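Long-range contacts in methionine-R-sulfoxide reductase (Neisseria meningitidis, PDB 3MMH), which reduces the R epimer of free methionine sulfoxide to methionine, using a GAF-domain scaffold to enclose its small substrate: residues W49-F54 with Q70-C75; S113-V118 with A133-L138. All coordinates share one frame; numbering follows the deposited sequence. Where two conformers were deposited one is given.

W51 of interaction 1 and E116 and D134 of interaction 2 line one methionine sulfoxide pocket in this GAF domain, a worked example of a binding site assembled from neighbouring strands of one sheet. Interaction 1 holds the indole of W51 against the methyl end of the ligand, while interaction 2 places E116 at its amino group and D134 near its sulfoxide oxygen. The two centres lie about 10 Å apart, and strands 51-58 and 126-135 adjoin in the sheet. A probable hydrogen bond, 2.8 Å from D134 N to W51 O, joins the contacts directly. F50 also packs on both D134 and E136, with F50 CB 3.4 Å from the backbone oxygen of D134.

Interaction 1: W49-F54 with Q70-C75; sequences WFWVGF and QGPLAC. With SME (methionine sulfoxide), chain C.
With CG anti to the backbone N in both F50 (chi1 -179°) and W51 (chi1 -161°), the two aromatic rings reach along residues 70-75 and meet P72 in different ways. F50 takes the proline over a ring face: P72 CD sits 4.2 Å from the ring centroid in a CH-pi contact, while P72 CG touches the rim at F50 CZ, 3.5 Å away. W51 instead meets P72 O at its edge. Its NE1 makes a weak, bent hydrogen bond of 2.9 Å to P72 O, which lies in the indole plane, and CZ2 rests 3.6 Å from A74 CB. Q70 O lies over one indole face, and the methyl CE of methionine sulfoxide is centred over the opposite one, 3.4 Å above the plane, as befits a hydrophobic wall of the substrate pocket. Behind the rings, V52 and Q70 form an antiparallel hydrogen-bonded pair: V52 N donates a hydrogen bond to Q70 O, and Q70 N donates one to V52 O, each at 2.9 Å. Beyond this pair the chain turns into the loop that carries C75, disulfide-bonded to C109. P72 and A74 lie against the second subunit, where A74 O accepts a hydrogen bond from N38 of that chain. Within the fold, F50 and W51 together form a classic beta bulge facing D134 of strand 126-135, and V52 packs on L43 of helix 32-47.

Interaction 2: S113-V118 with A133-L138; sequences SRSEIV and ADSEHL. With SME (methionine sulfoxide), chain C; ACT (acetate ion), chain M.
The beta hairpin of strands 115-123 and 126-135 supplies an acidic wall of the methionine sulfoxide pocket, with E116 and D134 as cross-strand neighbours in an antiparallel non-hydrogen-bonded pair. Their side chains run side by side toward the ligand, the carboxylate planes turned 55° apart. E116 is extended, its CG anti to the backbone N (chi1 -179°), which carries the carboxylate to the substrate amine: SME N donates to E116 OE1 at 2.9 Å and more weakly to OE2. In the conformer given, D134 OD1 comes within 3.3 Å of E116 OE2, and D132 adds a further nearby carboxylate; the ammonium group probably offsets part of this concentration of negative charge. With S113 and D134 in these same conformers, a water linked to S113 OG lies 2.8 Å from D134 OD1 and also near the sulfoxide oxygen, SME OE, but more acceptors surround it than it has protons to give.

On either side of the acidic pair, I117 with A133 and S115 with S135 are hydrogen-bonded pairs. Where strand 115-123 begins, R114 and S115 form a classic beta bulge opposite S135, whose carbonyl oxygen accepts from both backbone N atoms. Farther out, the guanidinium of R114 lies with one face across L138, CG being 3.7 Å above its plane. S135 OG accepts from H137 N in an ST turn and donates to an acetate ion, probably from the crystallisation liquor. Next to this turn, S115 OG donates a 2.7 Å hydrogen bond to H137 O.

Interaction 1: W49-F54 with Q70-C75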
loop_
_atom_site.group_PDB
_atom_site.type_symbol
_atom_site.label_atom_id
_atom_site.label_comp_id
_atom_site.label_asym_id
_atom_site.label_seq_id
_atom_site.Cartn_x
_atom_site.Cartn_y
_atom_site.Cartn_z
ATOM N N TRP A 49 0.277 -4.870 -13.314
ATOM C CA TRP A 49 1.197 -3.832 -13.656
ATOM C C TRP A 49 2.363 -3.867 -12.708
ATOM O O TRP A 49 2.267 -4.216 -11.557
ATOM C CB TRP A 49 0.508 -2.456 -13.586
ATOM C CG TRP A 49 -0.607 -2.257 -14.555
ATOM C CD1 TRP A 49 -0.632 -2.644 -15.867
ATOM C CD2 TRP A 49 -1.865 -1.682 -14.286
ATOM N NE1 TRP A 49 -1.817 -2.296 -16.460
ATOM C CE2 TRP A 49 -2.581 -1.678 -15.519
ATOM C CE3 TRP A 49 -2.473 -1.120 -13.193
ATOM C CZ2 TRP A 49 -3.867 -1.128 -15.625
ATOM C CZ3 TRP A 49 -3.744 -0.581 -13.326
ATOM C CH2 TRP A 49 -4.453 -0.582 -14.530
ATOM N N PHE A 50 3.506 -3.391 -13.180
ATOM C CA PHE A 50 4.732 -3.284 -12.389
ATOM C C PHE A 50 4.538 -2.437 -11.114
ATOM O O PHE A 50 5.054 -2.824 -10.038
ATOM C CB PHE A 50 5.813 -2.622 -13.263
ATOM C CG PHE A 50 7.133 -2.448 -12.612
ATOM C CD1 PHE A 50 7.933 -3.543 -12.263
ATOM C CD2 PHE A 50 7.613 -1.172 -12.381
ATOM C CE1 PHE A 50 9.162 -3.372 -11.620
ATOM C CE2 PHE A 50 8.847 -0.997 -11.761
ATOM C CZ PHE A 50 9.618 -2.091 -11.515
ATOM N N TRP A 51 3.833 -1.336 -11.196
ATOM C CA TRP A 51 3.590 -0.483 -10.092
ATOM C C TRP A 51 2.247 0.121 -10.250
ATOM O O TRP A 51 1.875 0.586 -11.339
ATOM C CB TRP A 51 4.687 0.616 -10.035
ATOM C CG TRP A 51 4.885 1.340 -8.742
ATOM C CD1 TRP A 51 5.850 1.025 -7.810
ATOM C CD2 TRP A 51 4.127 2.437 -8.190
ATOM N NE1 TRP A 51 5.743 1.884 -6.775
ATOM C CE2 TRP A 51 4.710 2.766 -6.964
ATOM C CE3 TRP A 51 3.064 3.223 -8.643
ATOM C CZ2 TRP A 51 4.265 3.798 -6.158
ATOM C CZ3 TRP A 51 2.586 4.229 -7.868
ATOM C CH2 TRP A 51 3.172 4.518 -6.623
ATOM N N VAL A 52 1.474 0.226 -9.176
ATOM C CA VAL A 52 0.201 0.928 -9.223
ATOM C C VAL A 52 -0.131 1.488 -7.833
ATOM O O VAL A 52 -0.032 0.749 -6.848
ATOM C CB VAL A 52 -0.975 0.107 -9.793
ATOM C CG1 VAL A 52 -1.164 -1.212 -9.056
ATOM C CG2 VAL A 52 -2.248 0.913 -9.890
ATOM N N GLY A 53 -0.532 2.731 -7.756
ATOM C CA GLY A 53 -0.797 3.335 -6.481
ATOM C C GLY A 53 -1.079 4.778 -6.546
ATOM O O GLY A 53 -1.461 5.303 -7.634
ATOM N N PHE A 54 -0.928 5.477 -5.446
ATOM C CA PHE A 54 -1.397 6.849 -5.278
ATOM C C PHE A 54 -0.335 7.735 -4.698
ATOM O O PHE A 54 0.440 7.297 -3.824
ATOM C CB PHE A 54 -2.638 6.879 -4.401
ATOM C CG PHE A 54 -3.798 6.087 -4.973
ATOM C CD1 PHE A 54 -4.655 6.663 -5.873
ATOM C CD2 PHE A 54 -3.932 4.727 -4.705
ATOM C CE1 PHE A 54 -5.684 5.887 -6.412
ATOM C CE2 PHE A 54 -4.965 3.964 -5.229
ATOM C CZ PHE A 54 -5.807 4.583 -6.130
ATOM N N GLN A 70 1.224 -0.721 -4.745
ATOM C CA GLN A 70 1.828 -2.023 -4.919
ATOM C C GLN A 70 2.895 -1.941 -5.976
ATOM O O GLN A 70 2.776 -1.210 -6.955
ATOM C CB GLN A 70 0.764 -3.079 -5.221
ATOM C CG GLN A 70 -0.290 -3.170 -4.164
ATOM C CD GLN A 70 -0.714 -4.401 -3.548
ATOM O OE1 GLN A 70 -1.618 -4.428 -2.677
ATOM N NE2 GLN A 70 -0.127 -5.462 -3.961
ATOM N N GLY A 71 3.950 -2.730 -5.778
ATOM C CA GLY A 71 5.124 -2.694 -6.606
ATOM C C GLY A 71 6.362 -2.270 -5.800
ATOM O O GLY A 71 6.281 -2.136 -4.554
ATOM N N PRO A 72 7.520 -2.079 -6.426
ATOM C CA PRO A 72 8.751 -1.751 -5.708
ATOM C C PRO A 72 8.723 -0.360 -5.067
ATOM O O PRO A 72 7.961 0.513 -5.478
ATOM C CB PRO A 72 9.833 -1.902 -6.780
ATOM C CG PRO A 72 9.090 -1.614 -8.056
ATOM C CD PRO A 72 7.748 -2.263 -7.867
ATOM N N LEU A 73 9.782 -0.069 -4.323
ATOM C CA LEU A 73 9.675 1.133 -3.386
ATOM C C LEU A 73 9.806 2.237 -4.414
ATOM O O LEU A 73 10.294 2.101 -5.538
ATOM C CB LEU A 73 10.824 1.153 -2.377
ATOM C CG LEU A 73 12.225 1.265 -2.978
ATOM C CD1 LEU A 73 12.598 2.724 -3.190
ATOM C CD2 LEU A 73 13.251 0.565 -2.101
ATOM N N ALA A 74 9.338 3.390 -3.971
ATOM C CA ALA A 74 9.163 4.560 -4.791
ATOM C C ALA A 74 9.600 5.810 -4.110
ATOM O O ALA A 74 9.786 5.875 -2.887
ATOM C CB ALA A 74 7.647 4.735 -5.227
ATOM N N CYS A 75 9.799 6.858 -4.880
ATOM C CA CYS A 75 10.028 8.239 -4.405
ATOM C C CYS A 75 8.941 8.657 -3.496
ATOM O O CYS A 75 7.775 8.455 -3.840
ATOM C CB CYS A 75 10.066 9.269 -5.558
ATOM S SG CYS A 75 11.198 8.853 -6.960
HETATM N N SME C . 7.158 8.204 -12.897
HETATM C CA SME C . 6.503 9.167 -11.980
HETATM C CB SME C . 7.032 9.076 -10.534
HETATM C CG SME C . 6.358 8.017 -9.645
HETATM S S SME C . 6.963 6.404 -9.932
HETATM O OE SME C . 7.186 5.928 -11.285
HETATM C CE SME C . 5.934 5.496 -8.856
HETATM C C SME C . 6.597 10.562 -12.532
HETATM O O SME C . 6.007 11.462 -11.919
HETATM O OXT SME C . 7.248 10.764 -13.629
#

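Interaction 2: S113-V118 with A133-L138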
loop_
_atom_site.group_PDB
_atom_site.type_symbol
_atom_site.label_atom_id
_atom_site.label_comp_id
_atom_site.label_asym_id
_atom_site.label_seq_id
_atom_site.Cartn_x
_atom_site.Cartn_y
_atom_site.Cartn_z
ATOM N N SER A 113 10.734 0.862 -15.214
ATOM C CA SER A 113 9.490 1.226 -15.879
ATOM C C SER A 113 9.747 1.857 -17.257
ATOM O O SER A 113 10.666 2.663 -17.457
ATOM C CB SER A 113 8.628 2.096 -14.983
ATOM O OG SER A 113 9.389 3.198 -14.617
ATOM N N ARG A 114 8.910 1.465 -18.198
ATOM C CA ARG A 114 8.921 1.904 -19.586
ATOM C C ARG A 114 7.698 2.668 -20.071
ATOM O O ARG A 114 7.802 3.429 -21.052
ATOM C CB ARG A 114 9.239 0.743 -20.532
ATOM C CG ARG A 114 10.620 0.064 -20.211
ATOM C CD ARG A 114 11.143 -0.840 -21.280
ATOM N NE ARG A 114 11.551 -0.004 -22.424
ATOM C CZ ARG A 114 11.921 -0.524 -23.599
ATOM N NH1 ARG A 114 11.863 -1.828 -23.790
ATOM N NH2 ARG A 114 12.270 0.294 -24.554
ATOM N N SER A 115 6.560 2.504 -19.436
ATOM C CA SER A 115 5.378 3.248 -19.815
ATOM C C SER A 115 4.562 3.548 -18.573
ATOM O O SER A 115 4.792 2.912 -17.534
ATOM C CB SER A 115 4.550 2.514 -20.872
ATOM O OG SER A 115 4.012 1.287 -20.418
ATOM N N GLU A 116 3.682 4.523 -18.603
ATOM C CA GLU A 116 3.005 5.031 -17.422
ATOM C C GLU A 116 1.691 5.703 -17.789
ATOM O O GLU A 116 1.526 6.243 -18.911
ATOM C CB GLU A 116 3.937 6.054 -16.760
ATOM C CG GLU A 116 3.486 6.714 -15.489
ATOM C CD GLU A 116 4.509 7.490 -14.768
ATOM O OE1 GLU A 116 5.583 7.764 -15.266
ATOM O OE2 GLU A 116 4.244 7.965 -13.610
ATOM N N ILE A 117 0.799 5.765 -16.835
ATOM C CA ILE A 117 -0.412 6.619 -16.919
ATOM C C ILE A 117 -0.639 7.259 -15.543
ATOM O O ILE A 117 -0.439 6.587 -14.529
ATOM C CB ILE A 117 -1.652 5.834 -17.326
ATOM C CG1 ILE A 117 -2.844 6.757 -17.542
ATOM C CG2 ILE A 117 -1.957 4.684 -16.401
ATOM C CD1 ILE A 117 -4.058 6.078 -18.242
ATOM N N VAL A 118 -0.993 8.521 -15.540
ATOM C CA VAL A 118 -1.363 9.246 -14.346
ATOM C C VAL A 118 -2.740 9.846 -14.507
ATOM O O VAL A 118 -2.957 10.579 -15.473
ATOM C CB VAL A 118 -0.336 10.318 -13.979
ATOM C CG1 VAL A 118 -0.775 11.054 -12.699
ATOM C CG2 VAL A 118 1.064 9.694 -13.832
ATOM N N ALA A 133 0.154 4.488 -12.511
ATOM C CA ALA A 133 0.414 3.101 -12.871
ATOM C C ALA A 133 1.596 3.052 -13.858
ATOM O O ALA A 133 1.669 3.907 -14.745
ATOM C CB ALA A 133 -0.753 2.367 -13.421
ATOM N N ASP A 134 2.447 2.047 -13.653
ATOM C CA ASP A 134 3.668 1.931 -14.424
ATOM C C ASP A 134 3.836 0.484 -14.898
ATOM O O ASP A 134 3.387 -0.444 -14.246
ATOM C CB ASP A 134 4.906 2.438 -13.607
ATOM C CG ASP A 134 4.727 3.831 -13.080
ATOM O OD1 ASP A 134 5.173 4.759 -13.766
ATOM O OD2 ASP A 134 4.119 3.949 -11.973
ATOM N N SER A 135 4.467 0.325 -16.045
ATOM C CA SER A 135 4.707 -0.990 -16.657
ATOM C C SER A 135 6.159 -1.080 -17.121
ATOM O O SER A 135 6.734 -0.096 -17.563
ATOM C CB SER A 135 3.806 -1.160 -17.844
ATOM O OG SER A 135 4.046 -2.432 -18.464
ATOM N N GLU A 136 6.700 -2.275 -17.025
ATOM C CA GLU A 136 7.970 -2.597 -17.684
ATOM C C GLU A 136 7.862 -2.755 -19.181
ATOM O O GLU A 136 8.906 -2.837 -19.838
ATOM C CB GLU A 136 8.538 -3.896 -17.106
ATOM C CG GLU A 136 8.982 -3.744 -15.711
ATOM C CD GLU A 136 9.834 -4.952 -15.263
ATOM O OE1 GLU A 136 11.032 -4.956 -15.509
ATOM O OE2 GLU A 136 9.255 -5.842 -14.589
ATOM N N HIS A 137 6.651 -2.811 -19.754
ATOM C CA HIS A 137 6.429 -2.971 -21.214
ATOM C C HIS A 137 6.239 -1.571 -21.802
ATOM O O HIS A 137 5.722 -0.682 -21.094
ATOM C CB HIS A 137 5.173 -3.823 -21.486
ATOM C CG HIS A 137 5.184 -5.114 -20.761
ATOM N ND1 HIS A 137 6.310 -5.899 -20.655
ATOM C CD2 HIS A 137 4.222 -5.731 -20.043
ATOM C CE1 HIS A 137 6.024 -6.979 -19.940
ATOM N NE2 HIS A 137 4.773 -6.880 -19.528
ATOM N N LEU A 138 6.636 -1.351 -23.055
ATOM C CA LEU A 138 6.281 -0.129 -23.776
ATOM C C LEU A 138 4.778 -0.126 -24.055
ATOM O O LEU A 138 4.204 -1.136 -24.324
ATOM C CB LEU A 138 7.031 -0.060 -25.093
ATOM C CG LEU A 138 8.480 0.296 -25.005
ATOM C CD1 LEU A 138 9.213 -0.055 -26.288
ATOM C CD2 LEU A 138 8.708 1.735 -24.641
HETATM N N SME C . 7.158 8.204 -12.897
HETATM C CA SME C . 6.503 9.167 -11.980
HETATM C CB SME C . 7.032 9.076 -10.534
HETATM C CG SME C . 6.358 8.017 -9.645
HETATM S S SME C . 6.963 6.404 -9.932
HETATM O OE SME C . 7.186 5.928 -11.285
HETATM C CE SME C . 5.934 5.496 -8.856
HETATM C C SME C . 6.597 10.562 -12.532
HETATM O O SME C . 6.007 11.462 -11.919
HETATM O OXT SME C . 7.248 10.764 -13.629
HETATM C C ACT M . 4.148 -4.934 -16.197
HETATM O O ACT M . 5.366 -4.599 -16.076
HETATM O OXT ACT M . 3.233 -4.164 -16.608
HETATM C CH3 ACT M . 3.865 -6.394 -15.954
HETATM O O HOH W 1 7.776 5.375 -14.406
#